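Local coordinates for protein 303aa long hypothetical esterase (Sulfolobus tokodaii, PDB 3AIN) that probably hydrolyses carboxylic esters as a thermostable, dimeric carboxylesterase of the hormone-sensitive lipase type, at residues A[94-99]-A[146-151]; A[111-116]-A[124-129]; A[179-184]-A[238-243]; A[194-199]-A[310-315]. The protein carries 1 engineered substitution. All coordinates share one frame; numbering follows the deposited sequence.

Contact 1. Residues A[94-99]-A[146-151]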
# COMPACT_ATOMS: atom_id res chain seq x y z
N VAL A 94 -3.12 -17.25 -9.72
CA VAL A 94 -3.72 -17.33 -11.03
C VAL A 94 -4.18 -15.93 -11.42
O VAL A 94 -4.85 -15.29 -10.61
CB VAL A 94 -4.90 -18.29 -11.07
CG1 VAL A 94 -5.48 -18.34 -12.49
CG2 VAL A 94 -4.40 -19.70 -10.63
N TYR A 95 -3.58 -15.41 -12.50
CA TYR A 95 -3.72 -13.99 -12.87
C TYR A 95 -4.54 -13.82 -14.14
O TYR A 95 -4.30 -14.50 -15.15
CB TYR A 95 -2.33 -13.34 -13.06
CG TYR A 95 -2.39 -11.83 -13.12
CD1 TYR A 95 -2.46 -11.10 -11.95
CD2 TYR A 95 -2.59 -11.16 -14.33
CE1 TYR A 95 -2.72 -9.74 -11.95
CE2 TYR A 95 -2.81 -9.77 -14.35
CZ TYR A 95 -2.89 -9.08 -13.16
OH TYR A 95 -3.11 -7.72 -13.15
N TYR A 96 -5.47 -12.86 -14.11
CA TYR A 96 -6.30 -12.55 -15.28
C TYR A 96 -6.07 -11.12 -15.76
O TYR A 96 -6.32 -10.17 -15.00
CB TYR A 96 -7.77 -12.70 -14.88
CG TYR A 96 -8.07 -14.04 -14.30
CD1 TYR A 96 -8.15 -15.18 -15.11
CD2 TYR A 96 -8.27 -14.19 -12.93
CE1 TYR A 96 -8.34 -16.44 -14.52
CE2 TYR A 96 -8.52 -15.43 -12.36
CZ TYR A 96 -8.58 -16.55 -13.16
OH TYR A 96 -8.82 -17.76 -12.58
N HIS A 97 -5.49 -10.96 -16.95
CA HIS A 97 -5.19 -9.63 -17.50
C HIS A 97 -6.44 -8.77 -17.67
O HIS A 97 -7.51 -9.28 -17.93
CB HIS A 97 -4.45 -9.75 -18.85
CG HIS A 97 -5.28 -10.29 -19.97
ND1 HIS A 97 -6.11 -9.49 -20.73
CD2 HIS A 97 -5.37 -11.54 -20.50
CE1 HIS A 97 -6.71 -10.24 -21.65
NE2 HIS A 97 -6.28 -11.48 -21.53
N GLY A 98 -6.25 -7.45 -17.67
CA GLY A 98 -7.36 -6.54 -17.97
C GLY A 98 -7.36 -6.19 -19.46
O GLY A 98 -6.72 -6.87 -20.30
N GLY A 99 -8.21 -5.23 -19.81
CA GLY A 99 -8.44 -4.90 -21.23
C GLY A 99 -9.90 -4.93 -21.65
O GLY A 99 -10.22 -5.11 -22.85
N ASP A 146 -12.52 -22.21 -15.16
CA ASP A 146 -12.00 -23.53 -15.59
C ASP A 146 -10.48 -23.56 -15.35
O ASP A 146 -9.94 -24.56 -14.87
CB ASP A 146 -12.26 -23.77 -17.08
CG ASP A 146 -13.72 -24.14 -17.37
OD1 ASP A 146 -14.51 -24.33 -16.42
OD2 ASP A 146 -14.07 -24.20 -18.56
N ALA A 147 -9.79 -22.47 -15.69
CA ALA A 147 -8.34 -22.39 -15.41
C ALA A 147 -8.03 -22.47 -13.93
O ALA A 147 -7.10 -23.17 -13.52
CB ALA A 147 -7.73 -21.09 -16.05
N LEU A 148 -8.77 -21.74 -13.10
CA LEU A 148 -8.50 -21.81 -11.68
C LEU A 148 -8.69 -23.22 -11.13
O LEU A 148 -7.92 -23.69 -10.44
CB LEU A 148 -9.39 -20.84 -10.92
CG LEU A 148 -9.28 -20.74 -9.41
CD1 LEU A 148 -9.94 -21.90 -8.86
CD2 LEU A 148 -7.89 -20.68 -8.94
N LYS A 149 -9.79 -23.83 -11.48
CA LYS A 149 -10.10 -25.15 -10.98
C LYS A 149 -9.03 -26.14 -11.42
O LYS A 149 -8.61 -26.91 -10.68
CB LYS A 149 -11.47 -25.61 -11.47
CG LYS A 149 -11.87 -27.01 -11.11
CD LYS A 149 -13.30 -27.29 -11.64
CE LYS A 149 -13.40 -27.47 -13.19
NZ LYS A 149 -14.03 -26.41 -14.13
N TRP A 150 -8.62 -26.07 -12.66
CA TRP A 150 -7.54 -26.92 -13.11
C TRP A 150 -6.26 -26.64 -12.32
O TRP A 150 -5.57 -27.54 -11.92
CB TRP A 150 -7.31 -26.78 -14.62
CG TRP A 150 -6.26 -27.71 -15.18
CD1 TRP A 150 -6.47 -28.93 -15.74
CD2 TRP A 150 -4.86 -27.48 -15.26
NE1 TRP A 150 -5.29 -29.48 -16.15
CE2 TRP A 150 -4.28 -28.61 -15.84
CE3 TRP A 150 -4.03 -26.47 -14.84
CZ2 TRP A 150 -2.94 -28.72 -16.04
CZ3 TRP A 150 -2.71 -26.58 -15.05
CH2 TRP A 150 -2.17 -27.68 -15.66
N VAL A 151 -5.92 -25.37 -12.14
CA VAL A 151 -4.71 -25.10 -11.36
C VAL A 151 -4.81 -25.64 -9.93
O VAL A 151 -3.85 -26.21 -9.40
CB VAL A 151 -4.34 -23.58 -11.34
CG1 VAL A 151 -3.19 -23.34 -10.37
CG2 VAL A 151 -3.91 -23.15 -12.74
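Strand 92-96 of the central sheet runs almost antiparallel to helix 139-153, which packs on one of its faces, and Val94 with Tyr96 makes the contact with Leu148 and Val151. The two short axes pass 9.5 Å apart at 168°. CG2 of Val94 does the touching: it lies 3.8 Å from CG1 of Val151, and the two valines pass side by side, pointing opposite ways. The same methyl also reaches Leu148, with CG2 of Val94 4.0 Å from its CD2. CG1 of Val94 stands opposite its backbone N (chi1 -180°), which leaves CG2 to face the helix. Tyr96 joins from farther along the strand. The ring of Tyr96 carries OH to 3.5 Å from CB of Leu148, the two side chains roughly perpendicular to each other, while the hydroxyl makes a weak hydrogen bond with Ser144 O one turn back. This is the strand-helix layering of the alpha/beta hydrolase fold, and the strand leads straight into His97-Gly98-Gly99, consistent with the HGGG motif that lines the oxyanion hole in lipases of this family. There His97 ND1 donates to Gly98 O at 2.7 Å, nearly straight and in the imidazole plane, which fixes the rotation of the ring. Helix 171-185 packs alongside, with Ala176 and Thr179 against Tyr96 and Ser183 against Leu148.

Contact 2. Residues A[111-116]-A[124-129]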
# COMPACT_ATOMS: atom_id res chain seq x y z
N PRO A 111 5.35 -8.38 -19.16
CA PRO A 111 6.21 -7.62 -18.24
C PRO A 111 5.60 -7.49 -16.85
O PRO A 111 6.31 -7.64 -15.85
CB PRO A 111 6.30 -6.25 -18.90
CG PRO A 111 6.11 -6.53 -20.36
CD PRO A 111 5.08 -7.65 -20.41
N LEU A 112 4.31 -7.19 -16.79
CA LEU A 112 3.66 -7.08 -15.49
C LEU A 112 3.67 -8.41 -14.72
O LEU A 112 3.96 -8.43 -13.54
CB LEU A 112 2.23 -6.55 -15.64
CG LEU A 112 1.44 -6.53 -14.33
CD1 LEU A 112 2.11 -5.57 -13.31
CD2 LEU A 112 -0.02 -6.08 -14.58
N CYS A 113 3.38 -9.52 -15.39
CA CYS A 113 3.39 -10.81 -14.67
C CYS A 113 4.78 -11.20 -14.18
O CYS A 113 4.90 -11.79 -13.13
CB CYS A 113 2.78 -11.93 -15.52
SG CYS A 113 0.97 -11.74 -15.72
N ARG A 114 5.83 -10.87 -14.95
CA ARG A 114 7.20 -11.10 -14.44
C ARG A 114 7.46 -10.28 -13.19
O ARG A 114 7.97 -10.79 -12.19
CB ARG A 114 8.24 -10.78 -15.52
CG ARG A 114 8.22 -11.74 -16.71
CD ARG A 114 9.00 -11.09 -17.87
NE ARG A 114 9.20 -12.00 -18.99
CZ ARG A 114 10.28 -12.77 -19.13
NH1 ARG A 114 11.22 -12.79 -18.19
NH2 ARG A 114 10.38 -13.58 -20.18
N ALA A 115 7.07 -9.00 -13.21
CA ALA A 115 7.28 -8.17 -12.05
C ALA A 115 6.51 -8.66 -10.82
O ALA A 115 7.05 -8.69 -9.72
CB ALA A 115 6.93 -6.72 -12.35
N ILE A 116 5.26 -9.09 -11.01
CA ILE A 116 4.48 -9.65 -9.91
C ILE A 116 5.12 -10.93 -9.34
O ILE A 116 5.16 -11.15 -8.11
CB ILE A 116 3.01 -9.89 -10.36
CG1 ILE A 116 2.28 -8.55 -10.50
CG2 ILE A 116 2.30 -10.80 -9.36
CD1 ILE A 116 0.88 -8.69 -11.13
N THR A 124 3.29 -17.60 -10.85
CA THR A 124 2.17 -16.85 -11.42
C THR A 124 1.75 -17.56 -12.69
O THR A 124 2.57 -17.85 -13.54
CB THR A 124 2.60 -15.41 -11.72
OG1 THR A 124 3.02 -14.81 -10.49
CG2 THR A 124 1.41 -14.61 -12.30
N ILE A 125 0.43 -17.71 -12.84
CA ILE A 125 -0.11 -18.34 -14.03
C ILE A 125 -1.08 -17.40 -14.71
O ILE A 125 -2.18 -17.14 -14.23
CB ILE A 125 -0.79 -19.68 -13.71
CG1 ILE A 125 0.26 -20.61 -13.08
CG2 ILE A 125 -1.34 -20.31 -15.02
CD1 ILE A 125 -0.30 -22.01 -12.75
N SER A 126 -0.63 -16.90 -15.85
CA SER A 126 -1.37 -15.87 -16.57
C SER A 126 -2.25 -16.52 -17.62
O SER A 126 -1.76 -17.27 -18.47
CB SER A 126 -0.39 -14.90 -17.23
OG SER A 126 -1.08 -13.89 -17.98
N VAL A 127 -3.55 -16.25 -17.53
CA VAL A 127 -4.56 -17.01 -18.29
C VAL A 127 -5.02 -16.25 -19.56
O VAL A 127 -5.39 -15.07 -19.49
CB VAL A 127 -5.77 -17.32 -17.36
CG1 VAL A 127 -6.90 -17.99 -18.13
CG2 VAL A 127 -5.30 -18.15 -16.20
N ASP A 128 -5.01 -16.92 -20.71
CA ASP A 128 -5.46 -16.31 -21.98
C ASP A 128 -6.94 -16.68 -22.20
O ASP A 128 -7.28 -17.61 -22.96
CB ASP A 128 -4.60 -16.79 -23.16
CG ASP A 128 -4.02 -15.65 -24.02
OD1 ASP A 128 -4.11 -14.45 -23.65
OD2 ASP A 128 -3.33 -15.96 -25.02
N TYR A 129 -7.80 -16.09 -21.37
CA TYR A 129 -9.24 -16.36 -21.47
C TYR A 129 -9.79 -15.83 -22.81
O TYR A 129 -9.25 -14.89 -23.40
CB TYR A 129 -9.99 -15.76 -20.27
CG TYR A 129 -9.80 -14.25 -20.11
CD1 TYR A 129 -10.56 -13.34 -20.85
CD2 TYR A 129 -8.81 -13.73 -19.25
CE1 TYR A 129 -10.43 -11.94 -20.66
CE2 TYR A 129 -8.68 -12.33 -19.04
CZ TYR A 129 -9.45 -11.46 -19.82
OH TYR A 129 -9.36 -10.10 -19.64
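Cys113 lays its sulfur over the side chain of Ser126: SG is 3.7 Å from OG and 3.8 Å from CB of that serine. The thiol gets there because SG stands beside the backbone N of its own residue (chi1 -71°), while the serine turns OG opposite its backbone N (chi1 179°), and these two torsions bring sulfur and oxygen together between helix and strand. The approach is van der Waals packing of two small, buried polar groups. Two residues back along the strand lies Thr124, whose methyl CG2 is 4.4 Å from CB of Cys113. Its other branch, OG1, has Ile116 as an apolar neighbour, with CG2 of the isoleucine 4.2 Å away. That hydroxyl is nevertheless satisfied, since Thr124 OG1 is hydrogen-bonded to Thr117 OG1 in the next residue of the helix. The two threonine hydroxyls thus link strand and helix where the other pairs only touch. The backbones stay well apart, the nearest CA atoms being those of Cys113 and Thr124 at 7.0 Å, and the axes run nearly antiparallel at 159°. Tyr82 of strand 76-83 packs beside Cys113, and Leu93 and Tyr95 of strand 92-96 meet Ile116. On the other face of the strand, Ile125 and Val127 turn to helix 139-153. Helix 110-120, leading through the Cys120-Cys122 disulfide into strand 123-127, is the connecting helix of a beta-alpha-beta crossover, packed against the second strand of its own unit as in the alpha/beta hydrolase sheet.

Contact 3. Residues A[179-184]-A[238-243]. With PO4 (phosphate ion), chain G.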
# COMPACT_ATOMS: atom_id res chain seq x y z
N THR A 179 -14.38 -15.42 -10.19
CA THR A 179 -13.77 -16.74 -9.99
C THR A 179 -13.75 -17.14 -8.52
O THR A 179 -14.09 -18.29 -8.18
CB THR A 179 -12.34 -16.78 -10.57
OG1 THR A 179 -12.45 -16.64 -11.99
CG2 THR A 179 -11.69 -18.11 -10.29
N ALA A 180 -13.44 -16.18 -7.65
CA ALA A 180 -13.51 -16.45 -6.22
C ALA A 180 -14.92 -16.78 -5.73
O ALA A 180 -15.09 -17.72 -4.96
CB ALA A 180 -12.92 -15.29 -5.42
N ILE A 181 -15.93 -16.08 -6.26
CA ILE A 181 -17.32 -16.40 -5.91
C ILE A 181 -17.67 -17.81 -6.37
O ILE A 181 -18.29 -18.58 -5.63
CB ILE A 181 -18.32 -15.37 -6.49
CG1 ILE A 181 -18.12 -14.02 -5.77
CG2 ILE A 181 -19.80 -15.85 -6.31
CD1 ILE A 181 -18.56 -12.84 -6.58
N LEU A 182 -17.31 -18.13 -7.62
CA LEU A 182 -17.65 -19.45 -8.17
C LEU A 182 -16.93 -20.59 -7.44
O LEU A 182 -17.45 -21.70 -7.36
CB LEU A 182 -17.33 -19.50 -9.66
CG LEU A 182 -18.21 -18.63 -10.56
CD1 LEU A 182 -17.64 -18.53 -11.98
CD2 LEU A 182 -19.67 -19.06 -10.58
N SER A 183 -15.73 -20.29 -6.93
CA SER A 183 -14.91 -21.27 -6.19
C SER A 183 -15.55 -21.63 -4.85
O SER A 183 -15.57 -22.79 -4.44
CB SER A 183 -13.50 -20.71 -5.96
OG SER A 183 -12.82 -20.52 -7.20
N LYS A 184 -16.14 -20.64 -4.20
CA LYS A 184 -16.84 -20.88 -2.94
C LYS A 184 -17.96 -21.90 -3.15
O LYS A 184 -18.07 -22.88 -2.40
CB LYS A 184 -17.38 -19.56 -2.38
CG LYS A 184 -18.70 -19.68 -1.65
CD LYS A 184 -18.97 -18.44 -0.82
CE LYS A 184 -19.87 -17.47 -1.56
NZ LYS A 184 -20.67 -16.62 -0.60
N LEU A 238 -28.22 -8.39 -14.73
CA LEU A 238 -28.67 -9.05 -13.48
C LEU A 238 -27.74 -10.18 -13.00
O LEU A 238 -28.06 -10.89 -12.03
CB LEU A 238 -30.08 -9.64 -13.66
CG LEU A 238 -31.32 -8.89 -13.18
CD1 LEU A 238 -31.10 -7.40 -13.03
CD2 LEU A 238 -32.48 -9.23 -14.10
N ASP A 239 -26.69 -10.47 -13.76
CA ASP A 239 -25.91 -11.69 -13.54
C ASP A 239 -24.68 -11.35 -12.70
O ASP A 239 -23.90 -10.49 -13.10
CB ASP A 239 -25.41 -12.18 -14.91
CG ASP A 239 -24.97 -13.63 -14.90
OD1 ASP A 239 -24.31 -14.08 -13.94
OD2 ASP A 239 -25.29 -14.32 -15.89
N PHE A 240 -24.54 -11.97 -11.53
CA PHE A 240 -23.38 -11.74 -10.67
C PHE A 240 -22.07 -12.03 -11.37
O PHE A 240 -21.03 -11.55 -10.93
CB PHE A 240 -23.46 -12.50 -9.33
CG PHE A 240 -23.14 -13.97 -9.42
CD1 PHE A 240 -21.83 -14.43 -9.31
CD2 PHE A 240 -24.15 -14.90 -9.71
CE1 PHE A 240 -21.53 -15.79 -9.41
CE2 PHE A 240 -23.84 -16.25 -9.90
CZ PHE A 240 -22.52 -16.68 -9.77
N ARG A 241 -22.12 -12.87 -12.42
CA ARG A 241 -20.87 -13.20 -13.12
C ARG A 241 -20.35 -12.03 -13.93
O ARG A 241 -19.20 -12.08 -14.43
CB ARG A 241 -21.02 -14.46 -13.99
CG ARG A 241 -21.30 -15.73 -13.19
CD ARG A 241 -21.63 -16.89 -14.12
NE ARG A 241 -22.80 -16.57 -14.94
CZ ARG A 241 -23.21 -17.29 -15.98
NH1 ARG A 241 -22.52 -18.36 -16.37
NH2 ARG A 241 -24.25 -16.87 -16.69
N PHE A 242 -21.22 -11.05 -14.18
CA PHE A 242 -20.78 -9.78 -14.79
C PHE A 242 -20.58 -8.74 -13.69
O PHE A 242 -19.61 -7.98 -13.73
CB PHE A 242 -21.83 -9.25 -15.80
CG PHE A 242 -21.48 -7.88 -16.39
CD1 PHE A 242 -20.25 -7.65 -16.98
CD2 PHE A 242 -22.35 -6.80 -16.26
CE1 PHE A 242 -19.91 -6.39 -17.48
CE2 PHE A 242 -22.00 -5.51 -16.74
CZ PHE A 242 -20.81 -5.34 -17.40
N SER A 243 -21.56 -8.61 -12.80
CA SER A 243 -21.46 -7.63 -11.69
C SER A 243 -21.35 -8.36 -10.35
O SER A 243 -22.36 -8.59 -9.72
CB SER A 243 -22.71 -6.74 -11.66
OG SER A 243 -22.80 -5.93 -12.82
P PO4 G . -25.34 -18.95 -19.43
O1 PO4 G . -26.61 -19.78 -19.31
O2 PO4 G . -24.90 -18.99 -20.88
O3 PO4 G . -25.66 -17.53 -19.04
O4 PO4 G . -24.28 -19.54 -18.52
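Phe240 presses the far end of its ring into Ile181 and Leu182 on helix 171-185, the helix that follows the probable nucleophile elbow of the alpha/beta hydrolase fold. This is the tight part. CG2 of Ile181 lies 3.6 Å from CE1 of Phe240, approaching the ring obliquely. CD2 of Leu182 comes in at the ring edge, 3.8 Å from CZ of Phe240. Phe240 holds CG between its backbone N and carbonyl carbon (chi1 77°), a crowded position that swings the ring out of the loop and onto the helix. Ile181 is buried and has Pro244 and Ala247 as further neighbours, whereas Leu182 and Phe240 keep partial access to solvent.

The looser side, as far as residues 179-184 are concerned, belongs to Arg241, which only comes near them and is held instead within its own loop. Its CG sits 3.7 Å above the plane of the Phe240 ring, toward the rim, but its guanidinium bends back to Asp239. The aspartate forms an Asx turn, OD1 accepting from the backbone N of Arg241, and takes the guanidinium side-on as well. Arg241 NE meets Asp239 OD1 at 3.1 Å, and Arg241 NH2 meets Asp239 OD2 at 2.9 Å, both nearly straight. Both bonds lie in the guanidinium plane and fix its rotation, and three bonds in all tie the aspartate to this one residue. A phosphate, probably from the crystallisation liquor, lies at the NH1/NH2 edge and is also bound by Arg232. Arg241 NH1 donates to O4 of the ion at 3.0 Å, and Arg241 NH2 reaches O3 of the same phosphate at 2.8 Å.

Contact 4. Residues A[194-199]-A[310-315]; sequences VLIYPA and GLIGYV
The bond from Tyr314 N to Gly310 O, 2.9 Å long, is a plain helical one, and the turn it closes presents Ile312 to Val194 and Ile196 on the sheet. Between the two segments themselves everything is apolar. Ile312 carries the contact with both ends of its longer branch. Near the root of the branch, CG1 of Ile312 lies 3.9 Å from CG1 of Val194, and the two side chains meet at a slant. The shorter branch, CG2 of Ile312, comes to 4.2 Å from the same valine methyl, so CG1 of Val194 nestles against the fork of the isoleucine. Farther out, CD1 of Ile312 touches CD1 of Ile196 at 3.7 Å, methyl to methyl, with the two chains nearly perpendicular. Ile312 keeps CG1 beside its backbone N (chi1 -68°) and then extends it (chi2 166°), which is how one residue spans two strand residues that lie on the same side of the sheet. The backbones remain apart, with CA of Val194 and CA of Ile312 separated by 7.3 Å. Just past Ile196 the chain leaves the strand at Tyr197, whose OH is hydrogen-bonded to Val296 N and whose ring meets that of His293. In the fold, strand 192-196 runs parallel between strands 164-169 and 255-260. Ile312 also rests on Leu256 and Ile258 of the latter, while helix 303-321 carries Leu311, Tyr314 and Val315 onto Arg306 and Asp307 of the second subunit.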
# COMPACT_ATOMS: atom_id res chain seq x y z
N VAL A 194 -6.47 -10.76 -5.13
CA VAL A 194 -5.88 -9.43 -5.33
C VAL A 194 -6.62 -8.72 -6.48
O VAL A 194 -6.61 -9.22 -7.60
CB VAL A 194 -4.43 -9.56 -5.78
CG1 VAL A 194 -3.83 -8.16 -6.10
CG2 VAL A 194 -3.59 -10.28 -4.68
N LEU A 195 -7.41 -7.69 -6.15
CA LEU A 195 -8.29 -7.05 -7.13
C LEU A 195 -7.75 -5.65 -7.39
O LEU A 195 -7.74 -4.81 -6.49
CB LEU A 195 -9.73 -6.95 -6.57
CG LEU A 195 -10.28 -8.29 -6.03
CD1 LEU A 195 -11.72 -8.10 -5.57
CD2 LEU A 195 -10.24 -9.38 -7.13
N ILE A 196 -7.16 -5.46 -8.57
CA ILE A 196 -6.49 -4.20 -8.90
C ILE A 196 -7.43 -3.36 -9.75
O ILE A 196 -7.80 -3.77 -10.85
CB ILE A 196 -5.21 -4.47 -9.72
CG1 ILE A 196 -4.31 -5.47 -8.96
CG2 ILE A 196 -4.47 -3.13 -9.95
CD1 ILE A 196 -3.14 -6.02 -9.80
N TYR A 197 -7.88 -2.24 -9.18
CA TYR A 197 -8.97 -1.42 -9.76
C TYR A 197 -10.02 -2.23 -10.54
O TYR A 197 -10.20 -2.08 -11.75
CB TYR A 197 -8.46 -0.19 -10.56
CG TYR A 197 -7.15 -0.35 -11.33
CD1 TYR A 197 -7.09 -1.13 -12.48
CD2 TYR A 197 -5.96 0.19 -10.82
CE1 TYR A 197 -5.89 -1.28 -13.17
CE2 TYR A 197 -4.76 0.00 -11.49
CZ TYR A 197 -4.73 -0.79 -12.62
OH TYR A 197 -3.54 -0.91 -13.34
N PRO A 198 -10.72 -3.11 -9.83
CA PRO A 198 -11.64 -4.02 -10.52
C PRO A 198 -12.89 -3.32 -11.01
O PRO A 198 -13.36 -2.35 -10.39
CB PRO A 198 -12.02 -5.02 -9.42
CG PRO A 198 -11.94 -4.18 -8.17
CD PRO A 198 -10.64 -3.40 -8.39
N ALA A 199 -13.49 -3.89 -12.05
CA ALA A 199 -14.86 -3.58 -12.42
C ALA A 199 -15.78 -4.56 -11.69
O ALA A 199 -15.66 -5.77 -11.84
CB ALA A 199 -15.03 -3.73 -13.93
N GLY A 310 4.86 -3.79 -5.19
CA GLY A 310 5.53 -4.15 -3.92
C GLY A 310 4.52 -4.56 -2.84
O GLY A 310 4.76 -5.53 -2.10
N LEU A 311 3.42 -3.83 -2.74
CA LEU A 311 2.35 -4.15 -1.77
C LEU A 311 1.69 -5.50 -2.08
O LEU A 311 1.43 -6.30 -1.17
CB LEU A 311 1.28 -3.06 -1.75
CG LEU A 311 0.07 -3.24 -0.85
CD1 LEU A 311 0.48 -3.52 0.60
CD2 LEU A 311 -0.84 -2.02 -0.91
N ILE A 312 1.36 -5.71 -3.36
CA ILE A 312 0.83 -7.00 -3.80
C ILE A 312 1.78 -8.15 -3.40
O ILE A 312 1.34 -9.18 -2.87
CB ILE A 312 0.62 -7.02 -5.33
CG1 ILE A 312 -0.52 -6.06 -5.70
CG2 ILE A 312 0.32 -8.46 -5.81
CD1 ILE A 312 -0.60 -5.72 -7.19
N GLY A 313 3.07 -7.95 -3.63
CA GLY A 313 4.11 -8.94 -3.29
C GLY A 313 4.18 -9.20 -1.79
O GLY A 313 4.13 -10.36 -1.36
N TYR A 314 3.99 -8.14 -1.00
CA TYR A 314 4.01 -8.31 0.43
C TYR A 314 2.82 -9.14 0.94
O TYR A 314 3.02 -10.08 1.71
CB TYR A 314 4.05 -6.98 1.19
CG TYR A 314 3.82 -7.21 2.67
CD1 TYR A 314 4.80 -7.79 3.45
CD2 TYR A 314 2.54 -7.09 3.21
CE1 TYR A 314 4.56 -8.09 4.77
CE2 TYR A 314 2.27 -7.45 4.49
CZ TYR A 314 3.29 -7.93 5.28
OH TYR A 314 2.98 -8.42 6.53
N VAL A 315 1.61 -8.81 0.51
CA VAL A 315 0.44 -9.53 1.03
C VAL A 315 0.45 -10.99 0.63
O VAL A 315 0.01 -11.85 1.39
CB VAL A 315 -0.93 -8.88 0.74
CG1 VAL A 315 -0.94 -7.43 1.28
CG2 VAL A 315 -1.30 -8.95 -0.77

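How the contacts relate
Contacts 1, 2 and 4 each set a helix against one central sheet. Contact 2 is nested in the loop closed by contact 1, their centres about 10 Å apart. Their strands are neighbours, joined by probable hydrogen bonds Tyr95 N to Ile125 O (2.8 Å) and Tyr129 OH to His97 O (2.6 Å), the latter beside the probable oxyanion-hole loop. Contact 3 leans on contact 1 through Thr179 CG2, 3.6 Å from Leu148 CB, but its centre lies about 22 Å from that of contact 2. Contact 4 meets contact 1 where Ile196 CD1 is 3.8 Å from Tyr95 OH, near the probable nucleophile elbow; the phosphate belongs to contact 3 alone.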